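Local coordinates for protein exopolygalacturonase (Yersinia enterocolitica, PDB 2UVF) that removes sugar units from the ends of pectin-derived polygalacturonate chains, probably in the periplasm, as a family 28 exopolygalacturonase, at residues 366-371 with 393-398; 111-116 with 426-431. One frame throughout, in Å; residues are numbered along the deposited sequence.

Contact 1. Residues 366-371 with 393-398; sequences VANGLI and VFNNFF
The carboxamide of Asn368 lies flat against the ring of Phe394, the two planes only 20° apart. CB of Asn368 stands over the ring face, 4.3 Å from its centroid, in a CH-pi contact, and OD1 comes within 3.4 Å of CE1 of Phe394. With CG anti to the backbone N (chi1 176°), Asn368 extends over the ring, while its ND2 is held by a hydrogen bond to the hydroxyl of Tyr343. Val366 meets the same ring through CG1, which packs on CE2 of Phe394. The side chains of Ala367 and Val393 turn to the other side of the strands and touch there, next to Ile383.

These segments are equivalent pieces of adjacent coils in the right-handed parallel beta-helix of family 28 hydrolases, each bending sharply between two short strands. The bend places Gly369 and Asn395 at positive phi, and the backbones stay paired through it: Phe394 N bonds to Ala367 O at 3.0 Å, and Phe397 N to Leu370 O at 2.9 Å. Between these two bonds Phe394 O takes two donors. Gly369 N reaches it in the carbonyl plane, whereas Asn396 ND2, 3.1 Å from Phe394 O, comes from above that plane, 58° out of it. The second bond ties the Asn396 side chain back across its own bend; OD1 is engaged by His372, which leaves the amide doubly anchored. Leu370 runs alongside Asn396, its CB 3.6 Å from OD1 of that residue. Beyond the bend, Ile371 crosses Phe397 at an angle, CG2 lying 4.0 Å from CD2 of the ring.

Contact 2. Residues 111-116 with 426-431; sequences VMQNFT and LFNNYF
NE2 of Gln113 sits over one face of the Phe427 ring and donates hydrogen bonds to OE2 of Glu454 in the beta-helix and to the backbone O of Trp57 in its own domain. The amide plane of Gln113 is inclined by 26° to the ring. Nearer the backbone, Gln113 CB packs 3.7 Å from CD1 of Phe427, and OE1 lies the same 3.7 Å from the Phe427 CB. With CG between the backbone N and the carbonyl carbon (chi1 63°), Phe427 reaches toward 111-116; CB of Asn114 lies at the ring edge, 4.4 Å from CE1 of Phe427. Beside it Asn428, a positive-phi residue at a bend of the beta-helix, pushes its carboxamide among the backbone of 111-113 and the amide of Asn114. The side chains of Asn114 and Asn428 pass antiparallel, their amide planes well inclined. Met112 folds back so that its CE methyl is 4.0 Å from CG of Asn428.

The contact joins the fibronectin type III domain to the flank of the catalytic beta-helix, entirely in buried surroundings. The bond from Gln113 NE2 to Glu454, on strand 448-459, makes a polar tie between the two domains, and the probably negative carboxylate would favour the NE2 end of the amide facing it.

How the contacts relate
The two contacts have centres about 9 Å apart and touch. Along the chain 111-116 comes first, in the fibronectin type III domain, followed by 366-371, 393-398 and 426-431 on successive coils of the beta-helix. Contact 1 thus joins neighbouring coils, and contact 2 brings the N-terminal domain onto the next one. Strands 391-394 and 397-399 pair with 421-427 and 430-431: Asn429 ND2 probably bonds to Val393 O, and Phe398 N to Tyr430 O. On the outside of the coils, Phe427 meets, with its plane parallel, the face of Phe394 opposite Asn368, and Val54 and Val56 of the N-terminal domain touch Phe394, so neighbouring coils and the docked domain share this patch.

Contact 1. Residues 366-371 with 393-398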
ATOM      1  N   VAL A 366       9.173  -0.906  -5.379  1.00 30.14           N
ATOM      2  CA  VAL A 366       8.676   0.465  -5.550  1.00 29.68           C
ATOM      3  C   VAL A 366       7.307   0.443  -6.220  1.00 29.08           C
ATOM      4  O   VAL A 366       7.131  -0.202  -7.266  1.00 29.84           O
ATOM      5  CB  VAL A 366       9.693   1.368  -6.348  1.00 29.81           C
ATOM      6  CG1 VAL A 366       9.073   2.768  -6.695  1.00 30.65           C
ATOM      7  CG2 VAL A 366      10.961   1.548  -5.547  1.00 28.67           C
ATOM      8  N   ALA A 367       6.333   1.126  -5.609  1.00 28.33           N
ATOM      9  CA  ALA A 367       5.049   1.382  -6.276  1.00 27.45           C
ATOM     10  C   ALA A 367       4.815   2.878  -6.536  1.00 27.19           C
ATOM     11  O   ALA A 367       4.582   3.659  -5.623  1.00 26.98           O
ATOM     12  CB  ALA A 367       3.876   0.742  -5.508  1.00 27.29           C
ATOM     13  N   ASN A 368       4.879   3.259  -7.806  1.00 26.91           N
ATOM     14  CA  ASN A 368       4.818   4.649  -8.202  1.00 27.15           C
ATOM     15  C   ASN A 368       3.568   4.941  -9.056  1.00 27.22           C
ATOM     16  O   ASN A 368       3.491   4.538 -10.208  1.00 26.72           O
ATOM     17  CB  ASN A 368       6.095   5.008  -8.988  1.00 27.19           C
ATOM     18  CG  ASN A 368       6.089   6.442  -9.529  1.00 27.60           C
ATOM     19  OD1 ASN A 368       5.275   7.277  -9.131  1.00 27.82           O
ATOM     20  ND2 ASN A 368       7.028   6.735 -10.432  1.00 28.28           N
ATOM     21  N   GLY A 369       2.595   5.636  -8.474  1.00 26.75           N
ATOM     22  CA  GLY A 369       1.501   6.194  -9.252  1.00 26.89           C
ATOM     23  C   GLY A 369       0.493   5.192  -9.740  1.00 27.56           C
ATOM     24  O   GLY A 369      -0.068   5.329 -10.846  1.00 28.21           O
ATOM     25  N   LEU A 370       0.255   4.172  -8.927  1.00 26.82           N
ATOM     26  CA  LEU A 370      -0.777   3.194  -9.253  1.00 26.02           C
ATOM     27  C   LEU A 370      -2.130   3.775  -8.860  1.00 25.14           C
ATOM     28  O   LEU A 370      -2.227   4.628  -7.976  1.00 24.67           O
ATOM     29  CB  LEU A 370      -0.521   1.852  -8.550  1.00 26.30           C
ATOM     30  CG  LEU A 370       0.897   1.245  -8.528  1.00 26.91           C
ATOM     31  CD1 LEU A 370       0.912  -0.072  -7.690  1.00 27.16           C
ATOM     32  CD2 LEU A 370       1.433   0.970  -9.901  1.00 23.69           C
ATOM     33  N   ILE A 371      -3.172   3.333  -9.546  1.00 24.30           N
ATOM     34  CA  ILE A 371      -4.522   3.761  -9.243  1.00 23.80           C
ATOM     35  C   ILE A 371      -5.301   2.494  -8.854  1.00 24.33           C
ATOM     36  O   ILE A 371      -5.477   1.614  -9.678  1.00 24.38           O
ATOM     37  CB  ILE A 371      -5.122   4.546 -10.471  1.00 24.22           C
ATOM     38  CG1 ILE A 371      -4.280   5.821 -10.745  1.00 22.83           C
ATOM     39  CG2 ILE A 371      -6.583   4.885 -10.265  1.00 23.26           C
ATOM     40  CD1 ILE A 371      -4.305   6.280 -12.187  1.00 25.70           C
ATOM     41  N   VAL A 393       6.096   3.380  -1.460  1.00 29.20           N
ATOM     42  CA  VAL A 393       4.871   3.677  -2.182  1.00 27.42           C
ATOM     43  C   VAL A 393       4.642   5.193  -2.222  1.00 27.78           C
ATOM     44  O   VAL A 393       4.465   5.839  -1.185  1.00 27.35           O
ATOM     45  CB  VAL A 393       3.653   2.976  -1.520  1.00 28.10           C
ATOM     46  CG1 VAL A 393       2.337   3.457  -2.120  1.00 26.01           C
ATOM     47  CG2 VAL A 393       3.749   1.463  -1.638  1.00 25.93           C
ATOM     48  N   PHE A 394       4.621   5.756  -3.428  1.00 27.40           N
ATOM     49  CA  PHE A 394       4.341   7.171  -3.596  1.00 26.68           C
ATOM     50  C   PHE A 394       3.488   7.447  -4.828  1.00 26.15           C
ATOM     51  O   PHE A 394       3.454   6.637  -5.758  1.00 26.03           O
ATOM     52  CB  PHE A 394       5.639   7.998  -3.602  1.00 27.15           C
ATOM     53  CG  PHE A 394       6.556   7.756  -4.790  1.00 26.12           C
ATOM     54  CD1 PHE A 394       6.623   8.686  -5.818  1.00 24.88           C
ATOM     55  CD2 PHE A 394       7.433   6.662  -4.814  1.00 26.08           C
ATOM     56  CE1 PHE A 394       7.500   8.519  -6.889  1.00 22.82           C
ATOM     57  CE2 PHE A 394       8.321   6.474  -5.887  1.00 25.47           C
ATOM     58  CZ  PHE A 394       8.347   7.399  -6.927  1.00 25.48           C
ATOM     59  N   ASN A 395       2.783   8.576  -4.795  1.00 25.51           N
ATOM     60  CA  ASN A 395       1.870   9.011  -5.864  1.00 25.42           C
ATOM     61  C   ASN A 395       0.707   8.093  -6.183  1.00 24.88           C
ATOM     62  O   ASN A 395       0.070   8.245  -7.218  1.00 25.33           O
ATOM     63  CB  ASN A 395       2.636   9.356  -7.153  1.00 25.42           C
ATOM     64  CG  ASN A 395       3.590  10.510  -6.955  1.00 27.56           C
ATOM     65  OD1 ASN A 395       3.690  11.085  -5.847  1.00 27.43           O
ATOM     66  ND2 ASN A 395       4.342  10.831  -8.009  1.00 30.68           N
ATOM     67  N   ASN A 396       0.416   7.165  -5.283  1.00 25.11           N
ATOM     68  CA  ASN A 396      -0.686   6.217  -5.473  1.00 24.65           C
ATOM     69  C   ASN A 396      -2.022   6.873  -5.182  1.00 23.63           C
ATOM     70  O   ASN A 396      -2.113   7.733  -4.333  1.00 24.67           O
ATOM     71  CB  ASN A 396      -0.503   4.985  -4.564  1.00 25.02           C
ATOM     72  CG  ASN A 396       0.387   3.895  -5.170  1.00 24.11           C
ATOM     73  OD1 ASN A 396       0.081   2.703  -5.063  1.00 23.53           O
ATOM     74  ND2 ASN A 396       1.479   4.287  -5.797  1.00 25.96           N
ATOM     75  N   PHE A 397      -3.055   6.485  -5.913  1.00 23.36           N
ATOM     76  CA  PHE A 397      -4.434   6.763  -5.522  1.00 22.74           C
ATOM     77  C   PHE A 397      -5.022   5.454  -4.954  1.00 22.38           C
ATOM     78  O   PHE A 397      -4.918   4.423  -5.591  1.00 22.68           O
ATOM     79  CB  PHE A 397      -5.244   7.259  -6.733  1.00 22.14           C
ATOM     80  CG  PHE A 397      -6.738   7.425  -6.476  1.00 22.86           C
ATOM     81  CD1 PHE A 397      -7.272   8.660  -6.102  1.00 21.46           C
ATOM     82  CD2 PHE A 397      -7.615   6.354  -6.662  1.00 23.63           C
ATOM     83  CE1 PHE A 397      -8.631   8.809  -5.890  1.00 20.82           C
ATOM     84  CE2 PHE A 397      -8.978   6.499  -6.447  1.00 21.80           C
ATOM     85  CZ  PHE A 397      -9.484   7.725  -6.061  1.00 20.90           C
ATOM     86  N   PHE A 398      -5.611   5.504  -3.759  1.00 22.17           N
ATOM     87  CA  PHE A 398      -6.209   4.297  -3.122  1.00 21.85           C
ATOM     88  C   PHE A 398      -7.706   4.490  -2.910  1.00 21.59           C
ATOM     89  O   PHE A 398      -8.115   5.429  -2.248  1.00 20.61           O
ATOM     90  CB  PHE A 398      -5.559   3.946  -1.774  1.00 21.63           C
ATOM     91  CG  PHE A 398      -4.157   3.431  -1.877  1.00 23.71           C
ATOM     92  CD1 PHE A 398      -3.905   2.065  -2.029  1.00 25.01           C
ATOM     93  CD2 PHE A 398      -3.076   4.303  -1.795  1.00 22.72           C
ATOM     94  CE1 PHE A 398      -2.584   1.587  -2.123  1.00 22.49           C
ATOM     95  CE2 PHE A 398      -1.778   3.837  -1.872  1.00 21.53           C
ATOM     96  CZ  PHE A 398      -1.530   2.480  -2.040  1.00 22.17           C
TER

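Contact 2. Residues 111-116 with 426-431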
ATOM      1  N   VAL A 111       4.248  18.404   1.708  1.00 30.99           N
ATOM      2  CA  VAL A 111       5.199  18.801   0.683  1.00 30.81           C
ATOM      3  C   VAL A 111       5.473  17.630  -0.264  1.00 31.21           C
ATOM      4  O   VAL A 111       5.330  16.464   0.116  1.00 30.92           O
ATOM      5  CB  VAL A 111       6.506  19.367   1.318  1.00 31.22           C
ATOM      6  CG1 VAL A 111       6.213  20.695   2.074  1.00 29.62           C
ATOM      7  CG2 VAL A 111       7.195  18.326   2.249  1.00 30.97           C
ATOM      8  N   MET A 112       5.828  17.935  -1.510  1.00 31.80           N
ATOM      9  CA  MET A 112       6.227  16.893  -2.473  1.00 32.46           C
ATOM     10  C   MET A 112       7.675  16.439  -2.247  1.00 32.87           C
ATOM     11  O   MET A 112       8.526  17.232  -1.837  1.00 33.35           O
ATOM     12  CB  MET A 112       5.994  17.343  -3.918  1.00 32.44           C
ATOM     13  CG  MET A 112       4.529  17.692  -4.254  1.00 31.76           C
ATOM     14  SD  MET A 112       3.361  16.277  -4.299  1.00 32.15           S
ATOM     15  CE  MET A 112       2.658  16.348  -2.666  1.00 30.25           C
ATOM     16  N   GLN A 113       7.928  15.149  -2.495  1.00 33.10           N
ATOM     17  CA  GLN A 113       9.230  14.499  -2.256  1.00 32.17           C
ATOM     18  C   GLN A 113       9.655  13.702  -3.498  1.00 33.14           C
ATOM     19  O   GLN A 113      10.549  12.869  -3.438  1.00 33.42           O
ATOM     20  CB  GLN A 113       9.143  13.558  -1.061  1.00 32.04           C
ATOM     21  CG  GLN A 113       8.884  14.233   0.278  1.00 30.62           C
ATOM     22  CD  GLN A 113       8.638  13.240   1.389  1.00 31.27           C
ATOM     23  OE1 GLN A 113       7.554  13.189   1.971  1.00 27.77           O
ATOM     24  NE2 GLN A 113       9.648  12.447   1.696  1.00 28.36           N
ATOM     25  N   ASN A 114       8.997  13.957  -4.623  1.00 33.59           N
ATOM     26  CA  ASN A 114       9.296  13.256  -5.869  1.00 34.29           C
ATOM     27  C   ASN A 114       9.250  14.200  -7.060  1.00 35.18           C
ATOM     28  O   ASN A 114       8.501  15.176  -7.051  1.00 36.30           O
ATOM     29  CB  ASN A 114       8.355  12.052  -6.085  1.00 33.20           C
ATOM     30  CG  ASN A 114       6.945  12.465  -6.484  1.00 33.01           C
ATOM     31  OD1 ASN A 114       6.102  12.730  -5.617  1.00 32.22           O
ATOM     32  ND2 ASN A 114       6.673  12.503  -7.802  1.00 26.02           N
ATOM     33  N   PHE A 115      10.055  13.899  -8.074  1.00 36.34           N
ATOM     34  CA  PHE A 115      10.111  14.671  -9.317  1.00 37.30           C
ATOM     35  C   PHE A 115      10.508  13.715 -10.447  1.00 37.81           C
ATOM     36  O   PHE A 115      11.552  13.080 -10.381  1.00 37.35           O
ATOM     37  CB  PHE A 115      11.131  15.821  -9.169  1.00 37.39           C
ATOM     38  CG  PHE A 115      11.282  16.704 -10.396  1.00 36.84           C
ATOM     39  CD1 PHE A 115      10.626  17.925 -10.475  1.00 36.27           C
ATOM     40  CD2 PHE A 115      12.126  16.342 -11.441  1.00 36.82           C
ATOM     41  CE1 PHE A 115      10.771  18.752 -11.595  1.00 36.70           C
ATOM     42  CE2 PHE A 115      12.279  17.167 -12.560  1.00 35.41           C
ATOM     43  CZ  PHE A 115      11.594  18.367 -12.636  1.00 35.61           C
ATOM     44  N   THR A 116       9.662  13.612 -11.472  1.00 39.14           N
ATOM     45  CA  THR A 116       9.922  12.736 -12.631  1.00 40.33           C
ATOM     46  C   THR A 116      10.604  13.452 -13.823  1.00 41.45           C
ATOM     47  O   THR A 116       9.998  14.306 -14.483  1.00 41.95           O
ATOM     48  CB  THR A 116       8.624  12.044 -13.113  1.00 39.73           C
ATOM     49  OG1 THR A 116       7.989  11.422 -12.004  1.00 39.64           O
ATOM     50  CG2 THR A 116       8.914  10.993 -14.154  1.00 39.75           C
ATOM     51  N   LEU A 426       6.193   5.510   2.924  1.00 26.22           N
ATOM     52  CA  LEU A 426       4.902   5.725   2.246  1.00 25.92           C
ATOM     53  C   LEU A 426       4.626   7.218   2.182  1.00 24.98           C
ATOM     54  O   LEU A 426       4.298   7.814   3.187  1.00 24.66           O
ATOM     55  CB  LEU A 426       3.765   4.974   2.976  1.00 25.68           C
ATOM     56  CG  LEU A 426       3.864   3.461   3.312  1.00 24.53           C
ATOM     57  CD1 LEU A 426       4.390   2.624   2.135  1.00 25.15           C
ATOM     58  CD2 LEU A 426       4.694   3.207   4.557  1.00 24.64           C
ATOM     59  N   PHE A 427       4.782   7.816   1.000  1.00 24.60           N
ATOM     60  CA  PHE A 427       4.688   9.269   0.860  1.00 24.57           C
ATOM     61  C   PHE A 427       3.938   9.744  -0.396  1.00 24.10           C
ATOM     62  O   PHE A 427       3.885   9.041  -1.387  1.00 23.77           O
ATOM     63  CB  PHE A 427       6.085   9.930   0.989  1.00 24.53           C
ATOM     64  CG  PHE A 427       7.079   9.534  -0.096  1.00 24.24           C
ATOM     65  CD1 PHE A 427       7.257  10.339  -1.222  1.00 25.08           C
ATOM     66  CD2 PHE A 427       7.857   8.379   0.027  1.00 26.33           C
ATOM     67  CE1 PHE A 427       8.183  10.004  -2.232  1.00 26.16           C
ATOM     68  CE2 PHE A 427       8.783   8.017  -0.975  1.00 24.47           C
ATOM     69  CZ  PHE A 427       8.944   8.831  -2.104  1.00 25.69           C
ATOM     70  N   ASN A 428       3.377  10.949  -0.331  1.00 24.31           N
ATOM     71  CA  ASN A 428       2.689  11.586  -1.462  1.00 24.44           C
ATOM     72  C   ASN A 428       1.562  10.742  -2.076  1.00 24.15           C
ATOM     73  O   ASN A 428       1.372  10.721  -3.298  1.00 24.56           O
ATOM     74  CB  ASN A 428       3.691  12.049  -2.541  1.00 25.38           C
ATOM     75  CG  ASN A 428       4.728  13.040  -2.004  1.00 25.71           C
ATOM     76  OD1 ASN A 428       4.543  13.647  -0.934  1.00 29.67           O
ATOM     77  ND2 ASN A 428       5.809  13.214  -2.747  1.00 26.22           N
ATOM     78  N   ASN A 429       0.829  10.038  -1.216  1.00 22.52           N
ATOM     79  CA  ASN A 429      -0.311   9.213  -1.657  1.00 21.67           C
ATOM     80  C   ASN A 429      -1.568   9.897  -1.294  1.00 20.76           C
ATOM     81  O   ASN A 429      -1.608  10.694  -0.325  1.00 18.84           O
ATOM     82  CB  ASN A 429      -0.291   7.816  -1.005  1.00 20.88           C
ATOM     83  CG  ASN A 429       0.961   7.062  -1.332  1.00 19.57           C
ATOM     84  OD1 ASN A 429       1.132   6.658  -2.453  1.00 21.41           O
ATOM     85  ND2 ASN A 429       1.871   6.907  -0.356  1.00 21.05           N
ATOM     86  N   TYR A 430      -2.598   9.603  -2.085  1.00 21.48           N
ATOM     87  CA  TYR A 430      -3.965   9.991  -1.727  1.00 21.76           C
ATOM     88  C   TYR A 430      -4.800   8.752  -1.369  1.00 22.09           C
ATOM     89  O   TYR A 430      -5.041   7.898  -2.208  1.00 22.61           O
ATOM     90  CB  TYR A 430      -4.596  10.735  -2.888  1.00 21.81           C
ATOM     91  CG  TYR A 430      -5.952  11.333  -2.606  1.00 21.45           C
ATOM     92  CD1 TYR A 430      -6.076  12.576  -2.008  1.00 21.12           C
ATOM     93  CD2 TYR A 430      -7.120  10.660  -2.980  1.00 20.87           C
ATOM     94  CE1 TYR A 430      -7.347  13.130  -1.779  1.00 21.58           C
ATOM     95  CE2 TYR A 430      -8.356  11.186  -2.754  1.00 21.32           C
ATOM     96  CZ  TYR A 430      -8.480  12.423  -2.158  1.00 22.04           C
ATOM     97  OH  TYR A 430      -9.752  12.958  -1.963  1.00 20.87           O
ATOM     98  N   PHE A 431      -5.227   8.653  -0.117  1.00 22.20           N
ATOM     99  CA  PHE A 431      -6.067   7.534   0.310  1.00 22.21           C
ATOM    100  C   PHE A 431      -7.508   8.003   0.290  1.00 21.26           C
ATOM    101  O   PHE A 431      -7.819   9.018   0.913  1.00 23.08           O
ATOM    102  CB  PHE A 431      -5.679   7.047   1.717  1.00 22.30           C
ATOM    103  CG  PHE A 431      -4.240   6.647   1.839  1.00 22.42           C
ATOM    104  CD1 PHE A 431      -3.858   5.323   1.679  1.00 24.10           C
ATOM    105  CD2 PHE A 431      -3.260   7.600   2.128  1.00 21.87           C
ATOM    106  CE1 PHE A 431      -2.511   4.942   1.783  1.00 20.91           C
ATOM    107  CE2 PHE A 431      -1.917   7.239   2.242  1.00 22.16           C
ATOM    108  CZ  PHE A 431      -1.535   5.903   2.073  1.00 22.23           C
TER